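Local coordinates for protein hydrogenase maturation protease HycI (Thermococcus kodakarensis KOD1, PDB 5ZBY) that probably acts as an endopeptidase of the A31 family that trims the C-terminus of a [NiFe] hydrogenase during its maturation, at residues G25-V33 and V70-F78. Sequence-based numbering, arbitrary orientation.
Sequences GDDAFGVLV and VVFVDAIHF
Phe29 CE2 meets Val73 CG1 at 3.5 Å where the N-terminal part of helix 29-40 packs on strand 69-75, a central strand of the alpha/beta sandwich expected of this maturation protease family. The axes of segments 29-33 and 70-75 approach to 6.5 Å, their N-to-C directions 134° apart. With CG anti to the backbone N (chi1 178°), the Phe29 ring reaches obliquely toward the strand, CD2 3.7 Å from Asp74 O. Val33 CG2 lies against one ring face, 3.8 Å above its plane and offset toward the rim, and also touches Val73 CG1. Cutting Phe29 back to an alanine is likely to open a gap between Val73, Val33 and Leu147 of helix 138-156, which the ring also touches. Glycine suits position 30: Gly30 CA lies 3.5 Å from Val73 O in a CA-H...O contact, and a CB would collide with that oxygen. No direct hydrogen bond joins the segments; instead one water accepts from Gly30 N and Ala75 N and lies 2.7 Å from Asp27 O. Asp27 OD1, 3.6 Å from Ala75 CB, accepts a hydrogen bond from a second water, which also donates to Ala75 O. Farther out, Gly128, Ser129 and Ser137 bind the Asp26 carboxylate, while Arg24 NE holds Asp27 OD2 in a salt bridge.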
ATOM      1  N   GLY A  25      10.838  11.614  -5.201  1.00 25.72           N
ATOM      2  CA  GLY A  25      10.315  11.436  -6.540  1.00 28.30           C
ATOM      3  C   GLY A  25       9.141  10.483  -6.586  1.00 23.72           C
ATOM      4  O   GLY A  25       8.238  10.590  -5.787  1.00 26.42           O
ATOM      5  N   ASP A  26       9.161   9.547  -7.519  1.00 26.86           N
ATOM      6  CA  ASP A  26       8.017   8.629  -7.667  1.00 23.58           C
ATOM      7  C   ASP A  26       7.819   7.744  -6.440  1.00 23.62           C
ATOM      8  O   ASP A  26       6.771   7.085  -6.333  1.00 25.28           O
ATOM      9  CB  ASP A  26       8.205   7.757  -8.900  1.00 25.70           C
ATOM     10  CG  ASP A  26       8.070   8.550 -10.201  1.00 23.87           C
ATOM     11  OD1 ASP A  26       7.413   9.605 -10.204  1.00 27.28           O
ATOM     12  OD2 ASP A  26       8.516   8.027 -11.238  1.00 26.41           O
ATOM     13  N   ASP A  27       8.798   7.670  -5.536  1.00 22.78           N
ATOM     14  CA  ASP A  27       8.598   6.947  -4.249  1.00 22.68           C
ATOM     15  C   ASP A  27       7.568   7.619  -3.357  1.00 24.71           C
ATOM     16  O   ASP A  27       7.179   7.042  -2.322  1.00 24.97           O
ATOM     17  CB  ASP A  27       9.930   6.825  -3.491  1.00 26.47           C
ATOM     18  CG  ASP A  27      10.666   5.550  -3.815  1.00 38.09           C
ATOM     19  OD1 ASP A  27      10.098   4.707  -4.539  1.00 31.92           O
ATOM     20  OD2 ASP A  27      11.811   5.371  -3.333  1.00 36.10           O
ATOM     21  N   ALA A  28       7.063   8.779  -3.769  1.00 25.07           N
ATOM     22  CA  ALA A  28       5.943   9.391  -3.033  1.00 26.24           C
ATOM     23  C   ALA A  28       4.655   8.594  -3.223  1.00 26.49           C
ATOM     24  O   ALA A  28       3.688   8.817  -2.517  1.00 28.64           O
ATOM     25  CB  ALA A  28       5.710  10.803  -3.482  1.00 26.67           C
ATOM     26  N   PHE A  29       4.617   7.725  -4.231  1.00 23.87           N
ATOM     27  CA  PHE A  29       3.338   7.091  -4.627  1.00 21.62           C
ATOM     28  C   PHE A  29       2.420   6.654  -3.463  1.00 25.05           C
ATOM     29  O   PHE A  29       1.267   7.081  -3.402  1.00 24.39           O
ATOM     30  CB  PHE A  29       3.608   5.876  -5.503  1.00 22.37           C
ATOM     31  CG  PHE A  29       2.364   5.148  -5.900  1.00 22.22           C
ATOM     32  CD1 PHE A  29       1.534   5.662  -6.866  1.00 22.50           C
ATOM     33  CD2 PHE A  29       2.054   3.944  -5.306  1.00 23.92           C
ATOM     34  CE1 PHE A  29       0.349   4.996  -7.221  1.00 25.88           C
ATOM     35  CE2 PHE A  29       0.885   3.268  -5.662  1.00 23.99           C
ATOM     36  CZ  PHE A  29       0.040   3.810  -6.638  1.00 23.67           C
ATOM     37  N   GLY A  30       2.937   5.831  -2.556  1.00 21.09           N
ATOM     38  CA  GLY A  30       2.093   5.221  -1.530  1.00 20.67           C
ATOM     39  C   GLY A  30       1.544   6.266  -0.578  1.00 26.48           C
ATOM     40  O   GLY A  30       0.389   6.177  -0.147  1.00 25.30           O
ATOM     41  N   VAL A  31       2.364   7.266  -0.241  1.00 22.98           N
ATOM     42  CA  VAL A  31       1.887   8.299   0.688  1.00 22.13           C
ATOM     43  C   VAL A  31       0.895   9.218  -0.016  1.00 23.30           C
ATOM     44  O   VAL A  31      -0.109   9.637   0.614  1.00 28.34           O
ATOM     45  CB  VAL A  31       3.044   9.084   1.329  1.00 28.63           C
ATOM     46  CG1 VAL A  31       3.922   8.110   2.063  1.00 31.27           C
ATOM     47  CG2 VAL A  31       3.824   9.845   0.316  1.00 35.68           C
ATOM     48  N   LEU A  32       1.065   9.401  -1.325  1.00 25.43           N
ATOM     49  CA  LEU A  32       0.079  10.180  -2.075  1.00 25.94           C
ATOM     50  C   LEU A  32      -1.255   9.467  -1.983  1.00 26.71           C
ATOM     51  O   LEU A  32      -2.307  10.106  -1.729  1.00 30.22           O
ATOM     52  CB  LEU A  32       0.517  10.358  -3.534  1.00 26.46           C
ATOM     53  CG  LEU A  32       1.725  11.289  -3.741  1.00 34.15           C
ATOM     54  CD1 LEU A  32       2.177  11.289  -5.176  1.00 34.00           C
ATOM     55  CD2 LEU A  32       1.376  12.687  -3.301  1.00 35.46           C
ATOM     56  N   VAL A  33      -1.220   8.141  -2.140  1.00 26.51           N
ATOM     57  CA  VAL A  33      -2.479   7.393  -2.145  1.00 22.63           C
ATOM     58  C   VAL A  33      -3.145   7.504  -0.785  1.00 27.03           C
ATOM     59  O   VAL A  33      -4.354   7.807  -0.705  1.00 27.63           O
ATOM     60  CB  VAL A  33      -2.267   5.927  -2.521  1.00 21.36           C
ATOM     61  CG1 VAL A  33      -3.577   5.142  -2.334  1.00 22.63           C
ATOM     62  CG2 VAL A  33      -1.854   5.821  -3.986  1.00 23.94           C
ATOM     63  N   VAL A  70      -5.619  -6.124   5.227  1.00 22.74           N
ATOM     64  CA  VAL A  70      -4.643  -5.042   5.305  1.00 21.10           C
ATOM     65  C   VAL A  70      -4.064  -4.882   3.910  1.00 25.87           C
ATOM     66  O   VAL A  70      -3.652  -5.877   3.305  1.00 25.04           O
ATOM     67  CB  VAL A  70      -3.534  -5.343   6.328  1.00 19.81           C
ATOM     68  CG1 VAL A  70      -2.520  -4.166   6.330  1.00 22.27           C
ATOM     69  CG2 VAL A  70      -4.167  -5.542   7.750  1.00 19.85           C
ATOM     70  N   VAL A  71      -4.101  -3.660   3.390  1.00 21.40           N
ATOM     71  CA  VAL A  71      -3.590  -3.348   2.028  1.00 20.24           C
ATOM     72  C   VAL A  71      -2.419  -2.403   2.149  1.00 24.51           C
ATOM     73  O   VAL A  71      -2.624  -1.271   2.591  1.00 25.09           O
ATOM     74  CB  VAL A  71      -4.671  -2.679   1.201  1.00 25.03           C
ATOM     75  CG1 VAL A  71      -4.207  -2.371  -0.200  1.00 26.48           C
ATOM     76  CG2 VAL A  71      -5.935  -3.576   1.160  1.00 26.13           C
ATOM     77  N   PHE A  72      -1.224  -2.852   1.775  1.00 21.11           N
ATOM     78  CA  PHE A  72      -0.048  -1.984   1.699  1.00 20.35           C
ATOM     79  C   PHE A  72       0.002  -1.407   0.319  1.00 26.23           C
ATOM     80  O   PHE A  72      -0.312  -2.101  -0.639  1.00 23.78           O
ATOM     81  CB  PHE A  72       1.228  -2.776   2.003  1.00 19.61           C
ATOM     82  CG  PHE A  72       1.320  -3.167   3.451  1.00 25.70           C
ATOM     83  CD1 PHE A  72       1.047  -4.455   3.863  1.00 24.58           C
ATOM     84  CD2 PHE A  72       1.627  -2.207   4.407  1.00 23.50           C
ATOM     85  CE1 PHE A  72       1.105  -4.800   5.242  1.00 29.35           C
ATOM     86  CE2 PHE A  72       1.659  -2.556   5.780  1.00 23.68           C
ATOM     87  CZ  PHE A  72       1.433  -3.836   6.179  1.00 26.12           C
ATOM     88  N   VAL A  73       0.330  -0.127   0.198  1.00 19.44           N
ATOM     89  CA  VAL A  73       0.385   0.510  -1.123  1.00 19.20           C
ATOM     90  C   VAL A  73       1.776   1.152  -1.235  1.00 22.30           C
ATOM     91  O   VAL A  73       2.178   1.905  -0.351  1.00 22.30           O
ATOM     92  CB  VAL A  73      -0.698   1.577  -1.301  1.00 22.09           C
ATOM     93  CG1 VAL A  73      -0.613   2.234  -2.674  1.00 24.70           C
ATOM     94  CG2 VAL A  73      -2.134   1.008  -1.033  1.00 21.30           C
ATOM     95  N   ASP A  74       2.549   0.812  -2.265  1.00 19.97           N
ATOM     96  CA  ASP A  74       3.952   1.281  -2.335  1.00 20.02           C
ATOM     97  C   ASP A  74       4.367   1.406  -3.831  1.00 22.99           C
ATOM     98  O   ASP A  74       3.807   0.762  -4.708  1.00 21.79           O
ATOM     99  CB  ASP A  74       4.885   0.282  -1.606  1.00 19.88           C
ATOM    100  CG  ASP A  74       6.275   0.852  -1.296  1.00 24.74           C
ATOM    101  OD1 ASP A  74       6.464   2.081  -1.421  1.00 24.08           O
ATOM    102  OD2 ASP A  74       7.135   0.069  -0.875  1.00 25.54           O
ATOM    103  N   ALA A  75       5.319   2.285  -4.106  1.00 20.99           N
ATOM    104  CA  ALA A  75       6.039   2.204  -5.361  1.00 19.59           C
ATOM    105  C   ALA A  75       6.960   0.985  -5.377  1.00 25.51           C
ATOM    106  O   ALA A  75       7.848   0.872  -4.551  1.00 29.85           O
ATOM    107  CB  ALA A  75       6.884   3.488  -5.551  1.00 22.55           C
ATOM    108  N   ILE A  76       6.803   0.102  -6.360  1.00 23.92           N
ATOM    109  CA  ILE A  76       7.516  -1.151  -6.386  1.00 23.05           C
ATOM    110  C   ILE A  76       8.178  -1.292  -7.739  1.00 24.35           C
ATOM    111  O   ILE A  76       7.489  -1.146  -8.756  1.00 24.97           O
ATOM    112  CB  ILE A  76       6.540  -2.361  -6.180  1.00 23.29           C
ATOM    113  CG1 ILE A  76       5.866  -2.303  -4.809  1.00 27.62           C
ATOM    114  CG2 ILE A  76       7.274  -3.668  -6.400  1.00 24.74           C
ATOM    115  CD1 ILE A  76       6.818  -2.407  -3.663  1.00 30.41           C
ATOM    116  N   HIS A  77       9.489  -1.519  -7.726  1.00 23.71           N
ATOM    117  CA  HIS A  77      10.225  -1.827  -8.970  1.00 23.00           C
ATOM    118  C   HIS A  77      10.007  -3.302  -9.293  1.00 26.75           C
ATOM    119  O   HIS A  77      10.535  -4.167  -8.618  1.00 34.72           O
ATOM    120  CB  HIS A  77      11.710  -1.508  -8.814  1.00 24.43           C
ATOM    121  CG  HIS A  77      12.477  -1.724 -10.090  1.00 31.80           C
ATOM    122  ND1 HIS A  77      11.940  -1.421 -11.321  1.00 31.57           N
ATOM    123  CD2 HIS A  77      13.692  -2.267 -10.339  1.00 60.57           C
ATOM    124  CE1 HIS A  77      12.801  -1.732 -12.274  1.00 44.67           C
ATOM    125  NE2 HIS A  77      13.879  -2.245 -11.704  1.00 46.84           N
ATOM    126  N   PHE A  78       9.207  -3.601 -10.317  1.00 28.82           N
ATOM    127  CA  PHE A  78       8.996  -5.001 -10.690  1.00 30.23           C
ATOM    128  C   PHE A  78       9.245  -5.222 -12.170  1.00 38.38           C
ATOM    129  O   PHE A  78       8.872  -6.263 -12.734  1.00 38.09           O
ATOM    130  CB  PHE A  78       7.579  -5.451 -10.313  1.00 29.22           C
ATOM    131  CG  PHE A  78       6.485  -4.678 -10.992  1.00 28.32           C
ATOM    132  CD1 PHE A  78       5.991  -5.083 -12.229  1.00 33.43           C
ATOM    133  CD2 PHE A  78       5.902  -3.570 -10.382  1.00 28.15           C
ATOM    134  CE1 PHE A  78       4.952  -4.394 -12.838  1.00 31.33           C
ATOM    135  CE2 PHE A  78       4.901  -2.868 -11.013  1.00 27.08           C
ATOM    136  CZ  PHE A  78       4.417  -3.291 -12.245  1.00 27.75           C
TER
HETATM  137  O   HOH W   1       5.558   4.856  -2.495  1.00 24.01           O
HETATM  138  O   HOH W   2      10.422   2.180  -5.492  1.00 31.52           O